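Local structure of TRAP dicarboxylate ABC transporter, substrate-binding protein (Roseobacter denitrificans, 4OVQ) at residues A[24-36]-A[56-70]. The protein binds beta-D-glucuronate, as a periplasmic solute-binding protein that probably delivers its ligand to a TRAP-type membrane transporter. Sequence-based numbering, arbitrary orientation.
With BDP (beta-D-glucopyranuronic acid), chain C.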
# COMPACT_ATOMS: atom_id res chain seq x y z
N ASP A 24 -26.55 -0.33 9.94
CA ASP A 24 -26.58 -1.47 9.02
C ASP A 24 -26.06 -1.08 7.63
O ASP A 24 -25.51 -1.92 6.91
CB ASP A 24 -28.00 -2.03 8.89
CG ASP A 24 -28.58 -2.48 10.21
OD1 ASP A 24 -27.92 -3.30 10.90
OD2 ASP A 24 -29.68 -2.01 10.57
N ASN A 25 -26.22 0.19 7.28
CA ASN A 25 -25.76 0.71 5.99
C ASN A 25 -24.42 1.40 6.17
O ASN A 25 -24.31 2.47 6.79
CB ASN A 25 -26.79 1.67 5.41
CG ASN A 25 -28.16 1.02 5.23
OD1 ASN A 25 -28.27 -0.20 5.08
ND2 ASN A 25 -29.21 1.84 5.24
N TRP A 26 -23.38 0.76 5.65
CA TRP A 26 -22.02 1.21 5.90
C TRP A 26 -21.50 2.12 4.80
O TRP A 26 -22.00 2.13 3.67
CB TRP A 26 -21.10 -0.01 6.01
CG TRP A 26 -21.40 -1.00 7.14
CD1 TRP A 26 -22.19 -0.78 8.24
CD2 TRP A 26 -20.89 -2.33 7.29
NE1 TRP A 26 -22.21 -1.89 9.04
CE2 TRP A 26 -21.42 -2.86 8.48
CE3 TRP A 26 -20.05 -3.14 6.52
CZ2 TRP A 26 -21.13 -4.16 8.93
CZ3 TRP A 26 -19.75 -4.42 6.95
CH2 TRP A 26 -20.30 -4.93 8.14
N ARG A 27 -20.44 2.85 5.14
CA ARG A 27 -19.71 3.63 4.18
C ARG A 27 -18.27 3.13 4.14
O ARG A 27 -17.72 2.75 5.19
CB ARG A 27 -19.76 5.11 4.55
CG ARG A 27 -21.18 5.63 4.51
CD ARG A 27 -21.37 6.89 5.29
NE ARG A 27 -20.49 7.95 4.82
CZ ARG A 27 -19.49 8.49 5.51
NH1 ARG A 27 -19.18 8.08 6.74
NH2 ARG A 27 -18.78 9.46 4.95
N GLY A 28 -17.70 3.14 2.95
CA GLY A 28 -16.33 2.70 2.74
C GLY A 28 -15.48 3.67 1.94
O GLY A 28 -15.99 4.39 1.07
N TRP A 29 -14.18 3.66 2.22
CA TRP A 29 -13.21 4.51 1.53
C TRP A 29 -12.27 3.75 0.63
O TRP A 29 -11.78 2.66 0.99
CB TRP A 29 -12.39 5.27 2.59
CG TRP A 29 -11.35 6.24 2.15
CD1 TRP A 29 -11.49 7.60 2.10
CD2 TRP A 29 -9.99 5.95 1.78
NE1 TRP A 29 -10.32 8.16 1.68
CE2 TRP A 29 -9.38 7.19 1.48
CE3 TRP A 29 -9.24 4.78 1.64
CZ2 TRP A 29 -8.04 7.28 1.05
CZ3 TRP A 29 -7.93 4.86 1.20
CH2 TRP A 29 -7.32 6.11 0.96
N ASN A 30 -12.02 4.30 -0.54
CA ASN A 30 -10.98 3.82 -1.45
C ASN A 30 -10.42 5.03 -2.17
O ASN A 30 -11.19 5.92 -2.58
CB ASN A 30 -11.59 2.80 -2.44
CG ASN A 30 -10.71 2.55 -3.67
OD1 ASN A 30 -9.52 2.37 -3.56
ND2 ASN A 30 -11.32 2.50 -4.87
N ILE A 31 -9.11 5.10 -2.36
CA ILE A 31 -8.49 6.28 -2.97
C ILE A 31 -8.50 6.25 -4.50
O ILE A 31 -8.26 7.29 -5.13
CB ILE A 31 -7.04 6.48 -2.44
CG1 ILE A 31 -6.56 7.94 -2.55
CG2 ILE A 31 -6.08 5.50 -3.07
CD1 ILE A 31 -5.39 8.23 -1.55
N HIS A 32 -8.79 5.09 -5.10
CA HIS A 32 -8.51 4.86 -6.52
C HIS A 32 -9.63 5.27 -7.47
O HIS A 32 -10.76 5.51 -7.05
CB HIS A 32 -8.06 3.41 -6.76
CG HIS A 32 -6.72 3.14 -6.17
ND1 HIS A 32 -5.55 3.62 -6.73
CD2 HIS A 32 -6.35 2.50 -5.03
CE1 HIS A 32 -4.53 3.28 -5.97
NE2 HIS A 32 -4.98 2.59 -4.93
N VAL A 33 -9.28 5.33 -8.75
CA VAL A 33 -10.22 5.77 -9.78
C VAL A 33 -10.98 4.63 -10.40
O VAL A 33 -10.81 3.47 -9.99
CB VAL A 33 -9.47 6.50 -10.88
CG1 VAL A 33 -8.76 7.71 -10.30
CG2 VAL A 33 -8.50 5.55 -11.53
N ASP A 34 -11.78 4.94 -11.41
CA ASP A 34 -12.59 3.94 -12.03
C ASP A 34 -11.78 2.85 -12.70
O ASP A 34 -10.76 3.12 -13.35
CB ASP A 34 -13.53 4.54 -13.08
CG ASP A 34 -14.62 5.43 -12.49
OD1 ASP A 34 -14.86 5.39 -11.27
OD2 ASP A 34 -15.24 6.18 -13.28
N GLY A 35 -12.26 1.62 -12.58
CA GLY A 35 -11.64 0.51 -13.25
C GLY A 35 -10.39 -0.03 -12.61
O GLY A 35 -9.88 -1.08 -13.04
N TYR A 36 -9.87 0.70 -11.60
CA TYR A 36 -8.71 0.24 -10.88
C TYR A 36 -9.08 -1.04 -10.16
O TYR A 36 -10.23 -1.16 -9.69
CB TYR A 36 -8.26 1.30 -9.87
CG TYR A 36 -6.83 1.21 -9.43
CD1 TYR A 36 -5.80 1.73 -10.20
CD2 TYR A 36 -6.50 0.62 -8.20
CE1 TYR A 36 -4.49 1.65 -9.77
CE2 TYR A 36 -5.20 0.54 -7.76
CZ TYR A 36 -4.19 1.06 -8.55
OH TYR A 36 -2.90 1.01 -8.12
N GLU A 56 -29.14 -7.59 4.96
CA GLU A 56 -29.10 -7.05 6.32
C GLU A 56 -27.97 -6.06 6.48
O GLU A 56 -28.08 -5.10 7.25
CB GLU A 56 -28.97 -8.19 7.31
CG GLU A 56 -30.28 -8.96 7.44
CD GLU A 56 -31.38 -8.10 8.01
OE1 GLU A 56 -31.08 -7.33 8.94
OE2 GLU A 56 -32.53 -8.17 7.52
N TYR A 57 -26.89 -6.25 5.73
CA TYR A 57 -25.80 -5.27 5.74
C TYR A 57 -25.46 -4.83 4.31
O TYR A 57 -25.30 -5.66 3.42
CB TYR A 57 -24.57 -5.83 6.46
CG TYR A 57 -24.83 -6.12 7.94
CD1 TYR A 57 -25.34 -7.33 8.34
CD2 TYR A 57 -24.57 -5.15 8.91
CE1 TYR A 57 -25.60 -7.59 9.66
CE2 TYR A 57 -24.83 -5.41 10.24
CZ TYR A 57 -25.33 -6.64 10.61
OH TYR A 57 -25.61 -6.94 11.93
N THR A 58 -25.35 -3.52 4.10
CA THR A 58 -24.93 -2.99 2.81
C THR A 58 -23.79 -2.00 2.98
O THR A 58 -23.52 -1.52 4.09
CB THR A 58 -26.08 -2.30 2.09
OG1 THR A 58 -26.44 -1.09 2.78
CG2 THR A 58 -27.27 -3.21 2.02
N LEU A 59 -23.15 -1.67 1.87
CA LEU A 59 -21.97 -0.82 1.88
C LEU A 59 -22.00 0.13 0.69
O LEU A 59 -22.10 -0.32 -0.45
CB LEU A 59 -20.71 -1.67 1.82
CG LEU A 59 -19.35 -0.98 1.66
CD1 LEU A 59 -19.05 -0.05 2.82
CD2 LEU A 59 -18.30 -2.10 1.61
N GLN A 60 -21.90 1.43 0.97
CA GLN A 60 -21.71 2.43 -0.05
C GLN A 60 -20.24 2.87 -0.12
O GLN A 60 -19.70 3.45 0.85
CB GLN A 60 -22.61 3.64 0.26
CG GLN A 60 -22.65 4.70 -0.84
CD GLN A 60 -23.70 5.77 -0.55
OE1 GLN A 60 -24.47 5.65 0.40
NE2 GLN A 60 -23.73 6.81 -1.38
N MSE A 61 -19.61 2.61 -1.26
CA MSE A 61 -18.24 3.06 -1.50
C MSE A 61 -18.14 4.50 -1.98
O MSE A 61 -18.95 4.95 -2.80
CB MSE A 61 -17.56 2.17 -2.53
CG MSE A 61 -17.36 0.70 -2.09
SE MSE A 61 -16.32 0.48 -0.46
CE MSE A 61 -14.79 1.59 -1.00
N PHE A 62 -17.15 5.20 -1.45
CA PHE A 62 -16.70 6.46 -1.98
C PHE A 62 -15.28 6.25 -2.50
O PHE A 62 -14.31 6.22 -1.70
CB PHE A 62 -16.76 7.52 -0.87
CG PHE A 62 -18.15 7.76 -0.36
CD1 PHE A 62 -18.74 6.87 0.51
CD2 PHE A 62 -18.87 8.86 -0.77
CE1 PHE A 62 -20.02 7.06 0.97
CE2 PHE A 62 -20.16 9.06 -0.31
CZ PHE A 62 -20.73 8.16 0.56
N HIS A 63 -15.17 6.05 -3.80
CA HIS A 63 -13.90 5.87 -4.48
C HIS A 63 -13.23 7.22 -4.75
O HIS A 63 -13.78 8.27 -4.43
CB HIS A 63 -14.12 5.14 -5.80
CG HIS A 63 -14.80 3.81 -5.65
ND1 HIS A 63 -14.29 2.81 -4.85
CD2 HIS A 63 -15.92 3.31 -6.21
CE1 HIS A 63 -15.09 1.76 -4.91
NE2 HIS A 63 -16.08 2.03 -5.74
N GLY A 64 -12.06 7.18 -5.38
CA GLY A 64 -11.37 8.40 -5.76
C GLY A 64 -10.96 9.29 -4.60
O GLY A 64 -10.67 10.47 -4.84
N GLY A 65 -10.92 8.79 -3.36
CA GLY A 65 -10.43 9.61 -2.26
C GLY A 65 -11.29 10.81 -1.90
O GLY A 65 -10.85 11.72 -1.18
N THR A 66 -12.54 10.81 -2.37
CA THR A 66 -13.39 12.00 -2.21
C THR A 66 -13.75 12.22 -0.74
O THR A 66 -14.12 13.32 -0.34
CB THR A 66 -14.65 11.93 -3.12
OG1 THR A 66 -15.50 10.88 -2.67
CG2 THR A 66 -14.25 11.68 -4.62
N LEU A 67 -13.54 11.21 0.11
CA LEU A 67 -13.76 11.39 1.54
C LEU A 67 -12.52 11.90 2.32
O LEU A 67 -12.62 12.32 3.49
CB LEU A 67 -14.23 10.09 2.19
CG LEU A 67 -15.68 9.70 1.87
CD1 LEU A 67 -16.07 8.48 2.68
CD2 LEU A 67 -16.65 10.86 2.09
N GLY A 68 -11.37 11.90 1.68
CA GLY A 68 -10.20 12.50 2.30
C GLY A 68 -8.92 11.72 2.09
O GLY A 68 -8.86 10.72 1.38
N SER A 69 -7.85 12.21 2.69
CA SER A 69 -6.57 11.54 2.55
C SER A 69 -6.54 10.20 3.24
O SER A 69 -7.40 9.87 4.06
CB SER A 69 -5.49 12.40 3.16
OG SER A 69 -5.53 12.31 4.58
N GLN A 70 -5.53 9.39 2.91
CA GLN A 70 -5.49 8.08 3.52
C GLN A 70 -5.29 8.16 5.05
O GLN A 70 -6.00 7.47 5.80
CB GLN A 70 -4.49 7.16 2.80
CG GLN A 70 -4.58 5.73 3.26
CD GLN A 70 -4.19 4.66 2.27
OE1 GLN A 70 -4.58 3.52 2.45
NE2 GLN A 70 -3.45 5.02 1.21
C1 BDP C . -0.75 3.25 -3.86
C2 BDP C . -1.69 2.72 -2.82
C3 BDP C . -2.50 3.85 -2.35
C4 BDP C . -1.63 4.91 -1.78
C5 BDP C . -0.62 5.37 -2.81
C6 BDP C . 0.35 6.43 -2.27
O2 BDP C . -2.56 1.76 -3.52
O3 BDP C . -3.29 3.31 -1.22
O4 BDP C . -2.46 6.06 -1.32
O5 BDP C . 0.14 4.28 -3.31
O6A BDP C . -0.07 7.29 -1.43
O1 BDP C . 0.11 2.27 -4.38
O6B BDP C . 1.47 6.45 -2.84
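ND2 of Asn30 is gripped by two side chains: it donates to ND1 of His63 at 3.0 Å and is also hydrogen-bonded to OG1 of Thr39 in helix 37-52. The bond to His63 is nearly straight (172°) and stays in the amide plane, yet it meets the imidazole well out of the ring plane. An asparagine suits the spot, because its OD1 can also accept a weak bond from the backbone N of His32. His63 is steadied in turn by Asp43, which bonds NE2.

The carbonyl O of Asn30 accepts the N-H of Gly65 on a lone pair. Gly64 and Gly65 both have positive phi in a type I' turn, a shape glycine adopts easily, and Gly64 N reaches O of His32 at 2.7 Å.

Trp29 has its CG trans to the backbone N (chi1 -178°), which lays the indole against residues 67-70. NE1 donates in the ring plane to O of Gly68 (3.0 Å) but stands above that carbonyl plane, 43° out of it; CD1 meets CB of Leu67 at the ring edge, and CH2 lies 3.5 Å from CB of Gln70. A leucine in place of Trp29 would probably leave Gly68 O without this donor and Gln70 less firmly placed beside the sugar.

The strands run parallel, and backbone hydrogen bonds join 24-30 to 58-62, among them Trp26 N to Thr58 O. Gly28 suits its place because a CB would clash with the Met61 side chain (selenomethionine in this crystal) and sit tight against CD1 of Leu59.

Gln70 NE2 donates to O3 of the glucuronate and His32 NE2 to O2 (2.9 Å), while Asn88 N holds Gln70 OE1. Strands 25-29 and 58-62 form a beta-alpha-beta unit with helix 37-52; the segments after the two strands, with Ile31, His32 and the helix-starting Gln70, line the ligand pocket of this solute-binding protein.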